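Amorpha-4,11-diene synthase (Artemisia annua, PDB 4GAX) is an engineered sesquiterpene synthase related to alpha-bisabolol and amorpha-4,11-diene synthases, and probably ionises and cyclises farnesyl diphosphate to sesquiterpene products. Local coordinates at residues 30-38 / 543-554. Residues are numbered along the deposited sequence; the frame is centred on the assembly and turned at random.
Sequences ANFSPSIWG and TAMGEEYKNLVK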
ATOM      1  N   ALA A  30      -3.117  -8.544 -30.320  1.00 80.96           N
ATOM      2  CA  ALA A  30      -1.965  -8.241 -29.473  1.00 85.81           C
ATOM      3  C   ALA A  30      -1.473  -9.466 -28.697  1.00 88.24           C
ATOM      4  O   ALA A  30      -2.241 -10.390 -28.420  1.00 86.48           O
ATOM      5  CB  ALA A  30      -2.287  -7.095 -28.514  1.00 84.67           C
ATOM      6  N   ASN A  31      -0.185  -9.463 -28.362  1.00 93.76           N
ATOM      7  CA  ASN A  31       0.413 -10.502 -27.527  1.00 86.10           C
ATOM      8  C   ASN A  31       1.043  -9.894 -26.280  1.00 83.28           C
ATOM      9  O   ASN A  31       1.596  -8.793 -26.327  1.00 87.55           O
ATOM     10  CB  ASN A  31       1.483 -11.291 -28.297  1.00 78.50           C
ATOM     11  CG  ASN A  31       0.894 -12.197 -29.370  1.00 72.33           C
ATOM     12  OD1 ASN A  31       0.135 -13.120 -29.077  1.00 67.33           O
ATOM     13  ND2 ASN A  31       1.261 -11.944 -30.622  1.00 73.71           N
ATOM     14  N   PHE A  32       0.946 -10.605 -25.161  1.00 67.97           N
ATOM     15  CA  PHE A  32       1.660 -10.213 -23.953  1.00 60.23           C
ATOM     16  C   PHE A  32       2.792 -11.202 -23.709  1.00 58.77           C
ATOM     17  O   PHE A  32       2.677 -12.386 -24.045  1.00 60.95           O
ATOM     18  CB  PHE A  32       0.727 -10.179 -22.739  1.00 57.03           C
ATOM     19  CG  PHE A  32      -0.229  -9.016 -22.732  1.00 59.52           C
ATOM     20  CD1 PHE A  32      -1.556  -9.191 -23.096  1.00 59.59           C
ATOM     21  CD2 PHE A  32       0.196  -7.750 -22.354  1.00 63.68           C
ATOM     22  CE1 PHE A  32      -2.442  -8.128 -23.085  1.00 59.58           C
ATOM     23  CE2 PHE A  32      -0.687  -6.681 -22.341  1.00 65.13           C
ATOM     24  CZ  PHE A  32      -2.006  -6.873 -22.707  1.00 65.64           C
ATOM     25  N   SER A  33       3.886 -10.711 -23.137  1.00 56.48           N
ATOM     26  CA  SER A  33       5.035 -11.555 -22.825  1.00 58.97           C
ATOM     27  C   SER A  33       4.657 -12.611 -21.784  1.00 52.56           C
ATOM     28  O   SER A  33       3.761 -12.385 -20.966  1.00 47.16           O
ATOM     29  CB  SER A  33       6.186 -10.684 -22.310  1.00 65.46           C
ATOM     30  OG  SER A  33       5.722  -9.387 -21.964  1.00 68.32           O
ATOM     31  N   PRO A  34       5.331 -13.775 -21.811  1.00 47.29           N
ATOM     32  CA  PRO A  34       5.062 -14.792 -20.779  1.00 49.90           C
ATOM     33  C   PRO A  34       5.456 -14.302 -19.372  1.00 44.06           C
ATOM     34  O   PRO A  34       6.183 -13.304 -19.262  1.00 41.92           O
ATOM     35  CB  PRO A  34       5.935 -15.983 -21.211  1.00 52.49           C
ATOM     36  CG  PRO A  34       6.963 -15.405 -22.148  1.00 53.42           C
ATOM     37  CD  PRO A  34       6.312 -14.230 -22.814  1.00 52.04           C
ATOM     38  N   SER A  35       4.960 -14.950 -18.316  1.00 40.34           N
ATOM     39  CA  SER A  35       5.386 -14.588 -16.959  1.00 40.03           C
ATOM     40  C   SER A  35       6.896 -14.804 -16.881  1.00 39.88           C
ATOM     41  O   SER A  35       7.422 -15.779 -17.447  1.00 38.35           O
ATOM     42  CB  SER A  35       4.692 -15.450 -15.908  1.00 39.11           C
ATOM     43  OG  SER A  35       5.220 -15.206 -14.611  1.00 38.52           O
ATOM     44  N   ILE A  36       7.602 -13.896 -16.212  1.00 33.49           N
ATOM     45  CA  ILE A  36       9.057 -14.011 -16.148  1.00 34.98           C
ATOM     46  C   ILE A  36       9.468 -14.990 -15.049  1.00 45.33           C
ATOM     47  O   ILE A  36      10.633 -15.379 -14.945  1.00 37.33           O
ATOM     48  CB  ILE A  36       9.730 -12.643 -15.938  1.00 47.72           C
ATOM     49  CG1 ILE A  36       9.433 -12.093 -14.540  1.00 52.18           C
ATOM     50  CG2 ILE A  36       9.282 -11.661 -17.013  1.00 49.00           C
ATOM     51  CD1 ILE A  36      10.685 -11.913 -13.684  1.00 50.97           C
ATOM     52  N   TRP A  37       8.490 -15.407 -14.251  1.00 42.60           N
ATOM     53  CA  TRP A  37       8.760 -16.190 -13.052  1.00 38.36           C
ATOM     54  C   TRP A  37       8.759 -17.702 -13.280  1.00 37.41           C
ATOM     55  O   TRP A  37       9.288 -18.456 -12.461  1.00 47.66           O
ATOM     56  CB  TRP A  37       7.751 -15.809 -11.974  1.00 32.95           C
ATOM     57  CG  TRP A  37       7.754 -14.337 -11.730  1.00 35.60           C
ATOM     58  CD1 TRP A  37       6.856 -13.416 -12.204  1.00 32.99           C
ATOM     59  CD2 TRP A  37       8.726 -13.598 -10.977  1.00 35.08           C
ATOM     60  NE1 TRP A  37       7.207 -12.154 -11.780  1.00 36.39           N
ATOM     61  CE2 TRP A  37       8.348 -12.240 -11.023  1.00 35.77           C
ATOM     62  CE3 TRP A  37       9.873 -13.957 -10.262  1.00 35.44           C
ATOM     63  CZ2 TRP A  37       9.083 -11.240 -10.384  1.00 35.40           C
ATOM     64  CZ3 TRP A  37      10.599 -12.963  -9.629  1.00 35.49           C
ATOM     65  CH2 TRP A  37      10.202 -11.622  -9.693  1.00 30.64           C
ATOM     66  N   GLY A  38       8.174 -18.150 -14.385  1.00 38.59           N
ATOM     67  CA  GLY A  38       8.120 -19.578 -14.665  1.00 42.06           C
ATOM     68  C   GLY A  38       7.333 -20.353 -13.619  1.00 42.05           C
ATOM     69  O   GLY A  38       6.275 -19.901 -13.177  1.00 43.86           O
ATOM     70  N   THR A 543       2.624  -5.142 -18.004  1.00109.02           N
ATOM     71  CA  THR A 543       2.948  -5.711 -19.310  1.00114.04           C
ATOM     72  C   THR A 543       4.465  -5.717 -19.428  1.00115.51           C
ATOM     73  O   THR A 543       5.084  -6.749 -19.702  1.00114.67           O
ATOM     74  CB  THR A 543       2.357  -4.874 -20.454  1.00116.37           C
ATOM     75  OG1 THR A 543       3.173  -3.715 -20.672  1.00116.03           O
ATOM     76  CG2 THR A 543       0.941  -4.441 -20.111  1.00116.34           C
ATOM     77  N   ALA A 544       5.054  -4.543 -19.220  1.00121.39           N
ATOM     78  CA  ALA A 544       6.484  -4.431 -18.993  1.00118.31           C
ATOM     79  C   ALA A 544       6.729  -4.822 -17.545  1.00110.36           C
ATOM     80  O   ALA A 544       5.816  -5.270 -16.853  1.00111.60           O
ATOM     81  CB  ALA A 544       6.955  -3.011 -19.242  1.00118.46           C
ATOM     82  N   MET A 545       7.962  -4.661 -17.085  1.00 95.34           N
ATOM     83  CA  MET A 545       8.270  -4.842 -15.675  1.00 85.58           C
ATOM     84  C   MET A 545       9.632  -4.245 -15.379  1.00 77.31           C
ATOM     85  O   MET A 545      10.662  -4.826 -15.735  1.00 73.01           O
ATOM     86  CB  MET A 545       8.267  -6.316 -15.271  1.00 84.39           C
ATOM     87  CG  MET A 545       8.575  -6.522 -13.796  1.00 79.23           C
ATOM     88  SD  MET A 545       8.975  -8.218 -13.345  1.00157.42           S
ATOM     89  CE  MET A 545       7.711  -8.512 -12.126  1.00 33.10           C
ATOM     90  N   GLY A 546       9.632  -3.083 -14.733  1.00 76.69           N
ATOM     91  CA  GLY A 546      10.870  -2.420 -14.369  1.00 71.55           C
ATOM     92  C   GLY A 546      11.709  -3.260 -13.424  1.00 63.44           C
ATOM     93  O   GLY A 546      11.166  -4.029 -12.620  1.00 59.93           O
ATOM     94  N   GLU A 547      13.032  -3.120 -13.527  1.00 49.24           N
ATOM     95  CA  GLU A 547      13.958  -3.815 -12.635  1.00 56.05           C
ATOM     96  C   GLU A 547      13.649  -3.461 -11.179  1.00 47.51           C
ATOM     97  O   GLU A 547      13.783  -4.296 -10.281  1.00 52.38           O
ATOM     98  CB  GLU A 547      15.402  -3.439 -12.969  1.00 62.57           C
ATOM     99  CG  GLU A 547      16.467  -4.178 -12.154  1.00 71.87           C
ATOM    100  CD  GLU A 547      16.897  -5.499 -12.784  1.00 73.46           C
ATOM    101  OE1 GLU A 547      17.907  -6.077 -12.324  1.00 67.45           O
ATOM    102  OE2 GLU A 547      16.226  -5.959 -13.737  1.00 73.25           O
ATOM    103  N   GLU A 548      13.226  -2.219 -10.962  1.00 41.82           N
ATOM    104  CA  GLU A 548      12.887  -1.745  -9.633  1.00 39.68           C
ATOM    105  C   GLU A 548      11.785  -2.636  -9.056  1.00 38.58           C
ATOM    106  O   GLU A 548      11.935  -3.205  -7.974  1.00 37.57           O
ATOM    107  CB  GLU A 548      12.446  -0.278  -9.693  1.00 48.75           C
ATOM    108  CG  GLU A 548      12.756   0.536  -8.447  1.00 55.89           C
ATOM    109  CD  GLU A 548      12.693   2.045  -8.690  1.00 57.92           C
ATOM    110  OE1 GLU A 548      11.603   2.561  -9.022  1.00 46.14           O
ATOM    111  OE2 GLU A 548      13.741   2.717  -8.548  1.00 59.67           O
ATOM    112  N   TYR A 549      10.696  -2.781  -9.805  1.00 42.27           N
ATOM    113  CA  TYR A 549       9.572  -3.611  -9.384  1.00 41.51           C
ATOM    114  C   TYR A 549       9.989  -5.077  -9.246  1.00 41.20           C
ATOM    115  O   TYR A 549       9.567  -5.764  -8.310  1.00 40.07           O
ATOM    116  CB  TYR A 549       8.420  -3.472 -10.387  1.00 48.29           C
ATOM    117  CG  TYR A 549       7.141  -4.188 -10.003  1.00 46.35           C
ATOM    118  CD1 TYR A 549       6.070  -3.492  -9.445  1.00 43.53           C
ATOM    119  CD2 TYR A 549       6.994  -5.557 -10.215  1.00 46.86           C
ATOM    120  CE1 TYR A 549       4.892  -4.146  -9.093  1.00 40.71           C
ATOM    121  CE2 TYR A 549       5.829  -6.218  -9.872  1.00 47.94           C
ATOM    122  CZ  TYR A 549       4.780  -5.512  -9.317  1.00 49.03           C
ATOM    123  OH  TYR A 549       3.626  -6.184  -8.983  1.00 52.79           O
ATOM    124  N   LYS A 550      10.810  -5.556 -10.178  1.00 37.95           N
ATOM    125  CA  LYS A 550      11.209  -6.962 -10.164  1.00 34.33           C
ATOM    126  C   LYS A 550      11.977  -7.308  -8.893  1.00 39.78           C
ATOM    127  O   LYS A 550      11.751  -8.355  -8.282  1.00 32.84           O
ATOM    128  CB  LYS A 550      12.057  -7.320 -11.380  1.00 38.71           C
ATOM    129  CG  LYS A 550      12.185  -8.829 -11.591  1.00 56.96           C
ATOM    130  CD  LYS A 550      13.552  -9.223 -12.119  1.00 71.02           C
ATOM    131  CE  LYS A 550      13.839  -8.600 -13.474  1.00 81.31           C
ATOM    132  NZ  LYS A 550      15.185  -9.007 -13.985  1.00 85.37           N
ATOM    133  N   ASN A 551      12.892  -6.436  -8.489  1.00 37.98           N
ATOM    134  CA  ASN A 551      13.701  -6.747  -7.320  1.00 41.90           C
ATOM    135  C   ASN A 551      12.967  -6.602  -5.999  1.00 30.64           C
ATOM    136  O   ASN A 551      13.329  -7.257  -5.021  1.00 33.63           O
ATOM    137  CB  ASN A 551      15.023  -5.984  -7.328  1.00 52.23           C
ATOM    138  CG  ASN A 551      16.050  -6.637  -8.235  1.00 60.51           C
ATOM    139  OD1 ASN A 551      16.847  -7.476  -7.799  1.00 64.71           O
ATOM    140  ND2 ASN A 551      16.021  -6.270  -9.511  1.00 56.28           N
ATOM    141  N   LEU A 552      11.942  -5.753  -5.970  1.00 29.23           N
ATOM    142  CA  LEU A 552      11.077  -5.662  -4.806  1.00 29.27           C
ATOM    143  C   LEU A 552      10.400  -7.008  -4.589  1.00 30.10           C
ATOM    144  O   LEU A 552      10.334  -7.501  -3.455  1.00 27.15           O
ATOM    145  CB  LEU A 552      10.009  -4.568  -4.979  1.00 26.00           C
ATOM    146  CG  LEU A 552      10.485  -3.111  -5.014  1.00 34.64           C
ATOM    147  CD1 LEU A 552       9.304  -2.184  -5.225  1.00 34.82           C
ATOM    148  CD2 LEU A 552      11.241  -2.721  -3.745  1.00 29.59           C
ATOM    149  N   VAL A 553       9.905  -7.603  -5.676  1.00 34.63           N
ATOM    150  CA  VAL A 553       9.251  -8.909  -5.604  1.00 27.31           C
ATOM    151  C   VAL A 553      10.228  -9.957  -5.071  1.00 28.50           C
ATOM    152  O   VAL A 553       9.896 -10.731  -4.173  1.00 26.12           O
ATOM    153  CB  VAL A 553       8.707  -9.340  -6.983  1.00 23.99           C
ATOM    154  CG1 VAL A 553       8.088 -10.734  -6.903  1.00 24.55           C
ATOM    155  CG2 VAL A 553       7.691  -8.326  -7.483  1.00 28.67           C
ATOM    156  N   LYS A 554      11.444  -9.976  -5.610  1.00 23.68           N
ATOM    157  CA  LYS A 554      12.438 -10.945  -5.149  1.00 24.19           C
ATOM    158  C   LYS A 554      12.822 -10.726  -3.685  1.00 22.24           C
ATOM    159  O   LYS A 554      13.019 -11.688  -2.939  1.00 21.80           O
ATOM    160  CB  LYS A 554      13.693 -10.905  -6.025  1.00 32.27           C
ATOM    161  CG  LYS A 554      13.453 -11.286  -7.476  1.00 37.10           C
ATOM    162  CD  LYS A 554      14.760 -11.746  -8.126  1.00 45.25           C
ATOM    163  CE  LYS A 554      14.743 -11.523  -9.628  1.00 62.56           C
ATOM    164  NZ  LYS A 554      15.997 -12.031 -10.274  1.00 71.36           N
TER
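Trp37 has the largest buried area here, followed by Thr543 and Met545; its indole meets Met545 CE along the NE1-CZ2 edge and helix 547-557 at the CH2 end. Met545 CE lies 3.5 Å from Trp37 CZ2, near the ring plane; Met545 SD, 5.3 Å from the centroid of the Trp37 six-membered ring and 59° off its normal, makes an oblique Met-aromatic contact. With CG anti to the backbone N (chi1 -179°) and a bend at chi3, Met545 brings that methyl to the indole and sets SD 4.1 Å from Ile36 CG1. Val553 CG1 approaches Trp37 CH2 obliquely at 3.6 Å, and Lys554 CG abuts Trp37 CZ3 in plane at 3.9 Å. Ile36 CD1 sits over one indole face and also meets Lys550 CG at 4.0 Å. Ser35 OG accepts from Trp37 N (3.3 Å, N-H...O 163°), an ST turn ending at Trp37. Thr543, though poorly ordered, forms a second patch: its CB and CG2 both lie against the CD2-CE2 edge of Phe32, CG2 3.6 Å from Phe32 CE2, and Arg279 touches both residues. The N-terminal loop segment 30-38, ahead of helix 52-71, thus packs on the C-terminal helix 547-557 and its lead-in, while helix 282-292 supplies Glu284, hydrogen-bonded to Trp37 NE1, and Phe287, which touches Val553.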